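Aldose 1-epimerase (Escherichia coli, PDB 3NRE) probably interconverts the alpha and beta anomers of aldose sugars, as aldose 1-epimerases of the galactose mutarotase family do. Local coordinates at residues A55-G60 / Q173-E178; N61-Q66 / D261-P266; G166-R171 / G203-N208; Y233-S238 / F251-M256. All blocks are in the same frame, centred on the assembly; numbering follows the deposited sequence.

Contact 1: A55-G60 / Q173-E178; sequences ANRVSG and QWLAGE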
# COMPACT_ATOMS: atom_id res chain seq x y z
N ALA A 55 -6.95 0.38 -4.68
CA ALA A 55 -5.64 1.00 -4.76
C ALA A 55 -5.46 1.71 -6.10
O ALA A 55 -6.05 1.31 -7.13
CB ALA A 55 -4.56 -0.05 -4.63
N ASN A 56 -4.62 2.74 -6.09
CA ASN A 56 -4.13 3.42 -7.28
C ASN A 56 -5.29 4.23 -7.92
O ASN A 56 -6.12 4.78 -7.21
CB ASN A 56 -3.36 2.44 -8.26
CG ASN A 56 -2.26 3.13 -9.02
OD1 ASN A 56 -2.54 3.86 -9.97
ND2 ASN A 56 -1.02 2.98 -8.59
N ARG A 57 -5.29 4.35 -9.24
CA ARG A 57 -6.17 5.25 -9.97
C ARG A 57 -7.06 4.46 -10.92
O ARG A 57 -6.66 3.38 -11.36
CB ARG A 57 -5.30 6.15 -10.85
CG ARG A 57 -4.26 6.99 -10.08
CD ARG A 57 -3.30 7.70 -10.95
NE ARG A 57 -2.35 8.51 -10.14
CZ ARG A 57 -1.28 8.04 -9.51
NH1 ARG A 57 -0.93 6.77 -9.62
NH2 ARG A 57 -0.55 8.89 -8.78
N VAL A 58 -8.23 5.02 -11.26
CA VAL A 58 -9.11 4.46 -12.30
C VAL A 58 -9.06 5.46 -13.46
O VAL A 58 -9.53 6.59 -13.32
CB VAL A 58 -10.52 4.31 -11.83
CG1 VAL A 58 -11.39 3.69 -12.97
CG2 VAL A 58 -10.61 3.46 -10.51
N SER A 59 -8.42 5.06 -14.57
CA SER A 59 -8.19 6.03 -15.65
C SER A 59 -9.48 6.61 -16.15
O SER A 59 -10.48 5.89 -16.40
CB SER A 59 -7.30 5.48 -16.75
OG SER A 59 -7.90 4.36 -17.30
N GLY A 60 -9.50 7.94 -16.24
CA GLY A 60 -10.68 8.69 -16.63
C GLY A 60 -11.63 9.07 -15.50
O GLY A 60 -12.59 9.78 -15.72
N GLN A 173 0.10 11.16 -16.99
CA GLN A 173 -0.75 11.31 -15.78
C GLN A 173 -0.49 10.26 -14.69
O GLN A 173 -1.34 9.99 -13.85
CB GLN A 173 -2.22 11.30 -16.15
CG GLN A 173 -2.66 12.40 -17.12
CD GLN A 173 -4.18 12.39 -17.30
OE1 GLN A 173 -4.73 11.55 -18.00
NE2 GLN A 173 -4.84 13.35 -16.72
N TRP A 174 0.72 9.69 -14.72
CA TRP A 174 1.13 8.66 -13.74
C TRP A 174 0.36 7.37 -13.84
O TRP A 174 0.37 6.57 -12.93
CB TRP A 174 1.12 9.19 -12.31
CG TRP A 174 1.97 10.32 -12.12
CD1 TRP A 174 3.27 10.45 -12.56
CD2 TRP A 174 1.62 11.52 -11.49
NE1 TRP A 174 3.75 11.69 -12.23
CE2 TRP A 174 2.75 12.37 -11.57
CE3 TRP A 174 0.45 11.98 -10.88
CZ2 TRP A 174 2.75 13.66 -11.04
CZ3 TRP A 174 0.45 13.28 -10.34
CH2 TRP A 174 1.59 14.11 -10.43
N LEU A 175 -0.31 7.16 -14.96
CA LEU A 175 -1.20 6.04 -15.13
C LEU A 175 -0.45 4.81 -15.66
O LEU A 175 0.50 4.91 -16.42
CB LEU A 175 -2.32 6.36 -16.16
CG LEU A 175 -3.39 7.39 -15.73
CD1 LEU A 175 -4.27 7.80 -16.87
CD2 LEU A 175 -4.21 6.91 -14.56
N ALA A 176 -0.93 3.66 -15.27
CA ALA A 176 -0.52 2.41 -15.93
C ALA A 176 -0.89 2.39 -17.42
O ALA A 176 -2.03 2.73 -17.79
CB ALA A 176 -1.13 1.23 -15.22
N GLY A 177 0.09 2.05 -18.25
CA GLY A 177 -0.06 1.95 -19.70
C GLY A 177 -0.12 0.54 -20.24
O GLY A 177 -0.87 -0.29 -19.73
N GLU A 178 0.63 0.29 -21.32
CA GLU A 178 0.63 -0.98 -22.00
C GLU A 178 1.26 -2.03 -21.13
O GLU A 178 2.28 -1.79 -20.46
CB GLU A 178 1.35 -0.94 -23.37
CG GLU A 178 0.99 -2.10 -24.28
CD GLU A 178 1.53 -1.98 -25.73
OE1 GLU A 178 2.77 -2.16 -25.96
OE2 GLU A 178 0.72 -1.75 -26.66
O HOH W 1 -2.33 3.69 -12.66
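Arg57 packs directly on Trp174 and Leu175, while Asn56, just before it, reaches Ala176 through a water. Asn56 OD1 accepts a hydrogen from that water at 2.7 Å, and the water in turn takes the backbone N of Ala176 at 3.0 Å. The same OD1 receives Arg57 N at 2.9 Å and, weakly, Arg57 NH1, so one carbonyl oxygen gathers three partners and ties the loop 55-60 to the start of strand 176-180. Arg57 follows. With CG anti to the carbonyl carbon (chi1 -59°) and the chain extended from there to NE, the aliphatic part runs past Leu175, whose CD2 lies 3.8 Å from Arg57 CD. Beyond it the guanidinium has Trp174 CB centred over one face, 3.9 Å from Arg57 CZ, while the indole turns off at 53° to the guanidinium plane. The charge itself is met by Asp79, in a salt bridge through NE. Further on, Ser59 packs its CB on the other methyl of the leucine, Leu175 CD1, at 3.8 Å, and its OG bonds to Asp261. Leu175 thus fills the angle between Arg57 and Ser59. Arg57 NH1 and Asn56 ND2 also bond to a bound di(hydroxyethyl)ether, probably from the crystallisation liquor; two polar side chains holding a small polyether are consistent with part of a sugar pocket, as in the galactose mutarotase family.

Contact 2: N61-Q66 / D261-P266; sequences NRFVWQ and DDHHRP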
# COMPACT_ATOMS: atom_id res chain seq x y z
N ASN A 61 -11.33 8.60 -14.29
CA ASN A 61 -12.17 8.84 -13.10
C ASN A 61 -13.61 8.39 -13.35
O ASN A 61 -14.56 9.03 -12.93
CB ASN A 61 -12.16 10.32 -12.71
CG ASN A 61 -10.91 10.74 -11.98
OD1 ASN A 61 -10.32 9.97 -11.22
ND2 ASN A 61 -10.54 12.01 -12.17
N ARG A 62 -13.74 7.27 -14.05
CA ARG A 62 -15.05 6.66 -14.28
C ARG A 62 -14.94 5.18 -14.56
O ARG A 62 -13.86 4.66 -14.91
CB ARG A 62 -15.82 7.40 -15.38
CG ARG A 62 -15.07 7.73 -16.66
CD ARG A 62 -14.74 6.55 -17.50
NE ARG A 62 -15.91 5.68 -17.78
CZ ARG A 62 -15.81 4.44 -18.25
NH1 ARG A 62 -14.62 3.94 -18.61
NH2 ARG A 62 -16.89 3.70 -18.37
N PHE A 63 -16.06 4.48 -14.40
CA PHE A 63 -16.12 3.06 -14.67
C PHE A 63 -17.58 2.63 -14.76
O PHE A 63 -18.45 3.33 -14.29
CB PHE A 63 -15.32 2.24 -13.61
CG PHE A 63 -15.89 2.27 -12.22
CD1 PHE A 63 -15.54 3.25 -11.32
CD2 PHE A 63 -16.79 1.28 -11.81
CE1 PHE A 63 -16.07 3.27 -10.04
CE2 PHE A 63 -17.32 1.30 -10.53
CZ PHE A 63 -16.97 2.30 -9.65
N VAL A 64 -17.80 1.51 -15.41
CA VAL A 64 -19.12 0.90 -15.50
C VAL A 64 -19.11 -0.33 -14.61
O VAL A 64 -18.19 -1.13 -14.67
CB VAL A 64 -19.45 0.45 -16.90
CG1 VAL A 64 -20.85 -0.24 -16.89
CG2 VAL A 64 -19.48 1.62 -17.87
N TRP A 65 -20.13 -0.46 -13.79
CA TRP A 65 -20.32 -1.68 -13.00
C TRP A 65 -21.78 -2.10 -13.04
O TRP A 65 -22.68 -1.32 -12.72
CB TRP A 65 -19.85 -1.46 -11.57
CG TRP A 65 -19.94 -2.71 -10.75
CD1 TRP A 65 -20.90 -3.03 -9.85
CD2 TRP A 65 -19.07 -3.85 -10.85
NE1 TRP A 65 -20.68 -4.30 -9.35
CE2 TRP A 65 -19.56 -4.83 -9.95
CE3 TRP A 65 -17.93 -4.14 -11.60
CZ2 TRP A 65 -18.94 -6.07 -9.77
CZ3 TRP A 65 -17.31 -5.39 -11.43
CH2 TRP A 65 -17.82 -6.33 -10.52
N GLN A 66 -22.00 -3.35 -13.46
CA GLN A 66 -23.34 -3.93 -13.60
C GLN A 66 -24.29 -2.98 -14.34
O GLN A 66 -25.40 -2.66 -13.88
CB GLN A 66 -23.89 -4.41 -12.23
CG GLN A 66 -23.31 -5.79 -11.80
CD GLN A 66 -23.48 -6.12 -10.31
OE1 GLN A 66 -24.47 -5.75 -9.68
NE2 GLN A 66 -22.50 -6.82 -9.74
N ASP A 261 -6.38 -0.42 -12.79
CA ASP A 261 -7.40 -0.30 -13.84
C ASP A 261 -8.23 -1.57 -13.97
O ASP A 261 -8.84 -1.80 -14.99
CB ASP A 261 -6.81 0.11 -15.21
CG ASP A 261 -6.98 1.60 -15.53
OD1 ASP A 261 -7.43 2.33 -14.63
OD2 ASP A 261 -6.70 1.99 -16.71
N ASP A 262 -8.27 -2.41 -12.92
CA ASP A 262 -9.13 -3.59 -12.96
C ASP A 262 -10.59 -3.16 -13.07
O ASP A 262 -11.42 -3.92 -13.55
CB ASP A 262 -8.94 -4.48 -11.74
CG ASP A 262 -7.99 -5.65 -11.98
OD1 ASP A 262 -7.60 -5.95 -13.13
OD2 ASP A 262 -7.71 -6.34 -10.97
N HIS A 263 -10.91 -1.94 -12.67
CA HIS A 263 -12.30 -1.46 -12.83
C HIS A 263 -12.77 -1.50 -14.31
O HIS A 263 -13.96 -1.50 -14.58
CB HIS A 263 -12.44 -0.02 -12.34
CG HIS A 263 -12.57 0.11 -10.87
ND1 HIS A 263 -11.48 0.06 -10.02
CD2 HIS A 263 -13.65 0.35 -10.08
CE1 HIS A 263 -11.89 0.26 -8.79
NE2 HIS A 263 -13.19 0.45 -8.79
N HIS A 264 -11.80 -1.51 -15.23
CA HIS A 264 -12.06 -1.56 -16.67
C HIS A 264 -12.02 -2.94 -17.31
O HIS A 264 -12.32 -3.09 -18.49
CB HIS A 264 -11.07 -0.67 -17.42
CG HIS A 264 -11.16 0.77 -17.04
ND1 HIS A 264 -10.05 1.59 -16.97
CD2 HIS A 264 -12.22 1.53 -16.68
CE1 HIS A 264 -10.43 2.80 -16.59
NE2 HIS A 264 -11.74 2.78 -16.40
N ARG A 265 -11.65 -3.96 -16.54
CA ARG A 265 -11.49 -5.33 -17.08
C ARG A 265 -12.78 -6.13 -16.86
O ARG A 265 -13.61 -5.73 -16.04
CB ARG A 265 -10.32 -6.03 -16.38
CG ARG A 265 -9.02 -5.47 -16.70
CD ARG A 265 -7.83 -6.32 -16.35
NE ARG A 265 -6.66 -5.55 -16.80
CZ ARG A 265 -6.03 -4.64 -16.07
NH1 ARG A 265 -6.39 -4.39 -14.83
NH2 ARG A 265 -5.02 -3.95 -16.59
N PRO A 266 -12.95 -7.26 -17.57
CA PRO A 266 -14.19 -8.00 -17.33
C PRO A 266 -14.38 -8.47 -15.89
O PRO A 266 -13.42 -8.92 -15.21
CB PRO A 266 -14.10 -9.20 -18.28
CG PRO A 266 -13.13 -8.77 -19.36
CD PRO A 266 -12.17 -7.81 -18.70
O HOH W 2 -15.33 0.41 -16.61
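Phe63 offers one ring face to His263, whose imidazole comes down edge first in a T-shaped stack: the planes lie 61° apart and the centroids 4.5 Å. His263 CD2 stands over the ring centre, 3.6 Å from Phe63 CG and little farther from the other five ring carbons. Phe63 CG sits between the backbone N and the carbonyl carbon (chi1 67°), and this torsion turns the ring face to the histidine. An alanine here is likely to leave the His263 edge without its aromatic platform and open a gap between strand 62-65 and the 3-10 turn 262-264. Beside the stack, a water bridges Val64 N, at 3.0 Å, and His263 O. In one of its two modelled conformers His264 also donates NE2 to Arg62 O at 3.2 Å, so that bond is less certain.

Farther out, Tyr113 OH bonds to His263 NE2 and Tyr70 packs against Phe63. Within the turn, Arg265 NH1 makes a salt bridge to Asp262 OD1 at 2.6 Å, approaching from above the carboxylate plane. The chemistry is therefore divided: His263 presents a carbon edge to the phenyl face while its NE2 is satisfied by a tyrosine, which fixes the rotation of the imidazole.

Contact 3: G166-R171 / G203-N208; sequences GYWLER and GFAGWN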
# COMPACT_ATOMS: atom_id res chain seq x y z
N GLY A 166 5.40 -9.85 -15.75
CA GLY A 166 5.22 -8.76 -16.65
C GLY A 166 4.96 -7.49 -15.90
O GLY A 166 4.87 -7.52 -14.68
N TYR A 167 4.86 -6.40 -16.63
CA TYR A 167 4.63 -5.10 -16.00
C TYR A 167 3.88 -4.16 -16.92
O TYR A 167 3.76 -4.41 -18.10
CB TYR A 167 5.95 -4.46 -15.57
CG TYR A 167 6.73 -3.72 -16.63
CD1 TYR A 167 7.10 -4.35 -17.81
CD2 TYR A 167 7.12 -2.41 -16.45
CE1 TYR A 167 7.84 -3.68 -18.79
CE2 TYR A 167 7.83 -1.73 -17.43
CZ TYR A 167 8.19 -2.36 -18.58
OH TYR A 167 8.91 -1.68 -19.53
N TRP A 168 3.33 -3.11 -16.33
CA TRP A 168 2.72 -2.04 -17.13
C TRP A 168 3.70 -0.89 -17.27
O TRP A 168 4.22 -0.37 -16.26
CB TRP A 168 1.44 -1.52 -16.47
CG TRP A 168 0.32 -2.53 -16.48
CD1 TRP A 168 -0.58 -2.72 -17.49
CD2 TRP A 168 -0.01 -3.49 -15.48
NE1 TRP A 168 -1.46 -3.70 -17.17
CE2 TRP A 168 -1.13 -4.21 -15.95
CE3 TRP A 168 0.54 -3.84 -14.25
CZ2 TRP A 168 -1.72 -5.24 -15.23
CZ3 TRP A 168 -0.05 -4.85 -13.53
CH2 TRP A 168 -1.17 -5.54 -14.01
N LEU A 169 3.90 -0.46 -18.49
CA LEU A 169 4.71 0.70 -18.74
C LEU A 169 3.95 1.86 -18.07
O LEU A 169 2.71 1.84 -17.97
CB LEU A 169 4.85 0.95 -20.25
CG LEU A 169 5.91 0.13 -20.99
CD1 LEU A 169 5.68 -1.35 -20.83
CD2 LEU A 169 5.86 0.53 -22.46
N GLU A 170 4.68 2.87 -17.66
CA GLU A 170 4.03 4.08 -17.18
C GLU A 170 3.71 4.95 -18.41
O GLU A 170 4.52 5.07 -19.33
CB GLU A 170 4.94 4.84 -16.21
CG GLU A 170 4.27 6.04 -15.54
CD GLU A 170 5.23 6.85 -14.67
OE1 GLU A 170 6.45 6.64 -14.76
OE2 GLU A 170 4.74 7.75 -13.96
N ARG A 171 2.52 5.55 -18.42
CA ARG A 171 2.17 6.50 -19.42
C ARG A 171 1.92 7.88 -18.79
O ARG A 171 2.34 8.14 -17.65
CB ARG A 171 1.00 5.97 -20.31
CG ARG A 171 -0.31 5.73 -19.56
CD ARG A 171 -1.44 5.30 -20.50
NE ARG A 171 -2.65 4.90 -19.78
CZ ARG A 171 -3.86 5.39 -20.00
NH1 ARG A 171 -4.06 6.30 -20.92
NH2 ARG A 171 -4.88 4.95 -19.28
N GLY A 203 3.54 -0.69 -12.08
CA GLY A 203 2.89 -1.85 -11.52
C GLY A 203 3.41 -3.14 -12.20
O GLY A 203 3.84 -3.11 -13.38
N PHE A 204 3.41 -4.23 -11.42
CA PHE A 204 3.94 -5.52 -11.83
C PHE A 204 2.86 -6.57 -11.60
O PHE A 204 2.13 -6.52 -10.61
CB PHE A 204 5.22 -5.87 -11.03
CG PHE A 204 6.35 -4.93 -11.33
CD1 PHE A 204 6.40 -3.70 -10.71
CD2 PHE A 204 7.29 -5.25 -12.27
CE1 PHE A 204 7.39 -2.80 -11.04
CE2 PHE A 204 8.29 -4.36 -12.61
CZ PHE A 204 8.36 -3.12 -11.96
N ALA A 205 2.76 -7.51 -12.54
CA ALA A 205 1.77 -8.60 -12.46
C ALA A 205 2.48 -9.92 -12.30
O ALA A 205 3.71 -10.03 -12.46
CB ALA A 205 0.93 -8.65 -13.75
N GLY A 206 1.70 -10.94 -11.98
CA GLY A 206 2.26 -12.28 -11.83
C GLY A 206 2.95 -12.55 -10.51
O GLY A 206 3.70 -13.50 -10.38
N TRP A 207 2.63 -11.76 -9.50
CA TRP A 207 3.27 -11.86 -8.21
C TRP A 207 2.61 -12.95 -7.41
O TRP A 207 1.42 -13.26 -7.63
CB TRP A 207 3.13 -10.53 -7.48
CG TRP A 207 3.90 -10.41 -6.23
CD1 TRP A 207 5.15 -10.86 -6.00
CD2 TRP A 207 3.52 -9.63 -5.09
NE1 TRP A 207 5.55 -10.47 -4.74
CE2 TRP A 207 4.56 -9.73 -4.16
CE3 TRP A 207 2.37 -8.91 -4.74
CZ2 TRP A 207 4.51 -9.10 -2.92
CZ3 TRP A 207 2.31 -8.30 -3.54
CH2 TRP A 207 3.36 -8.42 -2.61
N ASN A 208 3.38 -13.51 -6.48
CA ASN A 208 2.91 -14.54 -5.55
C ASN A 208 2.65 -14.01 -4.12
O ASN A 208 2.51 -14.79 -3.19
CB ASN A 208 3.89 -15.72 -5.50
CG ASN A 208 5.28 -15.34 -4.95
OD1 ASN A 208 5.60 -14.16 -4.73
ND2 ASN A 208 6.09 -16.36 -4.72
O HOH W 3 2.51 0.76 -14.33
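Trp168 lays the six-membered side of its indole along residues 203-205. From CB, the first torsion sets CG anti to the carbonyl carbon (chi1 -68°), and the ring then extends across the neighbouring strand. CE3 is the first atom to arrive, 3.5 Å from Gly203 O, which lies at the ring edge. Next along, CZ3 reaches the carbonyl carbon of Phe204 at 3.9 Å. CH2, at the far corner, ends against the methyl of Ala205, 3.8 Å from its CB. Glycine at 203 suits this passage, because a CB there would probably press on Trp168 CE3. Putting a serine in place of the tryptophan would probably leave the Ala205 methyl and the Gly203 backbone without their cover and open a gap on this side of the sheet.

The backbones run antiparallel, with Ala205 N donating to Gly166 O and Trp168 N to Gly203 O, each at 3.0 Å. Between these bonds, Tyr167 and Phe204 form a non-hydrogen-bonded pair on the opposite face from Ala205, touching through Tyr167 CB and Phe204 CD2 at 3.6 Å. A water continues the pairing from Trp168 O to Gly203 N.

Strand 166-170 lies between 200-205 and 176-180, the latter sending Phe179 edge-to-face with Trp168. Beyond 200-205 comes strand 232-237, whose Tyr233 stacks on Phe204.

Contact 4: Y233-S238 / F251-M256; sequences YFIFVS and FCLEPM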
# COMPACT_ATOMS: atom_id res chain seq x y z
N TYR A 233 2.05 -5.76 -7.49
CA TYR A 233 2.77 -4.80 -6.63
C TYR A 233 3.18 -3.61 -7.49
O TYR A 233 3.42 -3.76 -8.69
CB TYR A 233 3.99 -5.45 -5.94
CG TYR A 233 5.15 -5.94 -6.81
CD1 TYR A 233 6.21 -5.10 -7.14
CD2 TYR A 233 5.26 -7.28 -7.24
CE1 TYR A 233 7.29 -5.57 -7.92
CE2 TYR A 233 6.34 -7.72 -7.98
CZ TYR A 233 7.34 -6.87 -8.33
OH TYR A 233 8.41 -7.31 -9.06
N PHE A 234 3.23 -2.42 -6.88
CA PHE A 234 3.84 -1.25 -7.50
C PHE A 234 5.19 -0.96 -6.85
O PHE A 234 5.41 -1.20 -5.68
CB PHE A 234 2.92 0.02 -7.38
CG PHE A 234 2.06 0.30 -8.61
CD1 PHE A 234 0.93 -0.48 -8.88
CD2 PHE A 234 2.36 1.33 -9.48
CE1 PHE A 234 0.15 -0.24 -10.00
CE2 PHE A 234 1.57 1.56 -10.58
CZ PHE A 234 0.47 0.81 -10.84
N ILE A 235 6.12 -0.45 -7.63
CA ILE A 235 7.38 0.05 -7.14
C ILE A 235 7.37 1.55 -7.41
O ILE A 235 7.05 1.99 -8.54
CB ILE A 235 8.59 -0.53 -7.87
CG1 ILE A 235 8.69 -2.04 -7.68
CG2 ILE A 235 9.90 0.15 -7.44
CD1 ILE A 235 8.86 -2.51 -6.20
N PHE A 236 7.75 2.31 -6.39
CA PHE A 236 7.99 3.73 -6.50
C PHE A 236 9.41 4.08 -6.07
O PHE A 236 9.84 3.72 -4.97
CB PHE A 236 6.95 4.50 -5.64
CG PHE A 236 7.11 5.97 -5.77
CD1 PHE A 236 6.98 6.55 -7.01
CD2 PHE A 236 7.42 6.76 -4.70
CE1 PHE A 236 7.16 7.89 -7.17
CE2 PHE A 236 7.62 8.13 -4.85
CZ PHE A 236 7.47 8.70 -6.08
N VAL A 237 10.13 4.79 -6.94
CA VAL A 237 11.39 5.48 -6.66
C VAL A 237 11.16 6.89 -7.19
O VAL A 237 10.74 7.08 -8.34
CB VAL A 237 12.60 4.88 -7.37
CG1 VAL A 237 13.88 5.65 -6.97
CG2 VAL A 237 12.72 3.41 -7.03
N SER A 238 11.45 7.88 -6.37
CA SER A 238 11.25 9.28 -6.77
C SER A 238 12.46 9.84 -7.56
O SER A 238 13.30 9.10 -8.03
CB SER A 238 10.87 10.08 -5.52
OG SER A 238 10.28 11.34 -5.82
N PHE A 251 12.15 4.14 -0.96
CA PHE A 251 11.39 3.61 -2.11
C PHE A 251 10.16 2.93 -1.55
O PHE A 251 10.08 2.69 -0.37
CB PHE A 251 12.18 2.57 -2.93
CG PHE A 251 12.32 1.24 -2.26
CD1 PHE A 251 13.28 1.06 -1.26
CD2 PHE A 251 11.48 0.17 -2.60
CE1 PHE A 251 13.41 -0.18 -0.61
CE2 PHE A 251 11.60 -1.06 -1.97
CZ PHE A 251 12.58 -1.24 -0.97
N CYS A 252 9.18 2.66 -2.40
CA CYS A 252 7.96 1.95 -2.00
C CYS A 252 7.82 0.67 -2.75
O CYS A 252 8.13 0.58 -3.94
CB CYS A 252 6.73 2.78 -2.25
SG CYS A 252 6.81 4.39 -1.51
N LEU A 253 7.35 -0.36 -2.05
CA LEU A 253 6.93 -1.62 -2.69
C LEU A 253 5.54 -1.81 -2.15
O LEU A 253 5.37 -2.07 -0.96
CB LEU A 253 7.84 -2.81 -2.35
CG LEU A 253 7.54 -4.09 -3.13
CD1 LEU A 253 8.78 -5.02 -3.13
CD2 LEU A 253 6.27 -4.83 -2.62
N GLU A 254 4.54 -1.67 -3.02
CA GLU A 254 3.11 -1.51 -2.61
C GLU A 254 2.29 -2.73 -2.98
O GLU A 254 1.95 -2.90 -4.15
CB GLU A 254 2.48 -0.32 -3.30
CG GLU A 254 3.31 0.97 -3.24
CD GLU A 254 2.90 2.01 -4.32
OE1 GLU A 254 1.69 2.13 -4.71
OE2 GLU A 254 3.87 2.68 -4.72
N PRO A 255 1.93 -3.58 -2.01
CA PRO A 255 1.08 -4.73 -2.34
C PRO A 255 -0.38 -4.34 -2.57
O PRO A 255 -0.96 -3.49 -1.86
CB PRO A 255 1.21 -5.63 -1.14
CG PRO A 255 1.40 -4.61 -0.00
CD PRO A 255 2.27 -3.57 -0.58
N MSE A 256 -0.97 -4.95 -3.61
CA MSE A 256 -2.33 -4.67 -3.94
C MSE A 256 -3.04 -5.94 -4.24
O MSE A 256 -2.47 -6.84 -4.88
CB MSE A 256 -2.42 -3.77 -5.21
CG MSE A 256 -1.77 -2.43 -5.07
SE MSE A 256 -1.56 -1.75 -6.90
CE MSE A 256 -3.25 -1.89 -7.61
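Ile235 and Leu253 meet at the apolar centre of two antiparallel strands in one sheet of the beta-sandwich fold of the mutarotase family. Ile235 CD1 touches Leu253 CG at 3.7 Å. Leu253, with CG anti to the backbone N (chi1 -173°), also sets CD2 against Tyr233 CB, and these three residues share one face with Pro255.

Phe234, Phe236, Cys252 and Glu254 occupy the other face. Here Phe236 CB packs on Cys252 CB, and Cys252 SG stands at the edge of the Phe236 ring, 5.3 Å from its centroid. At the end of strand 251-256, Met256, a selenomethionine, makes a Met-aromatic contact with Phe234, SE lying oblique to the ring and 3.4 Å from Phe234 CD1.

Four backbone bonds join the strands through the hydrogen-bonded pairs Phe234-Glu254 and Phe236-Cys252; the shortest, Glu254 N to Phe234 O, is 2.8 Å. Toward the polar edge, Phe234 also touches Asn56, and a bound di(hydroxyethyl)ether, probably from the crystallisation liquor, lies near its ring, as it might in a pocket. Glu254 runs out extended beyond CG and sets its carboxylate alongside both phenylalanines: OE1 is 3.6 Å from Phe234 CB, and OE2 is 3.7 Å from Phe236 CB.

Contacts 3 and 4 are neighbouring steps in one antiparallel sheet: strand 176-180 pairs with 166-170, then come 200-205, 232-237 and 250-256. Their centres are about 11 Å apart, and Phe204 N meets Tyr233 O at their seam. Contact 1 brings the loop 55-60 against the residues leading into strand 176-180, at the edge of this sheet; its centre lies about 12 Å from those of contacts 2 and 3. Val58, packed on His263, links it to contact 2, the most peripheral. Along the chain, contact 1 alternates with contacts 2 and 3 and closes before contact 4 opens; contacts 3 and 4 are nested inside the loop closed by contact 2. Loops distant in sequence thus gather beside the sheet, consistent with contacts 1 and 4 bordering one sugar pocket.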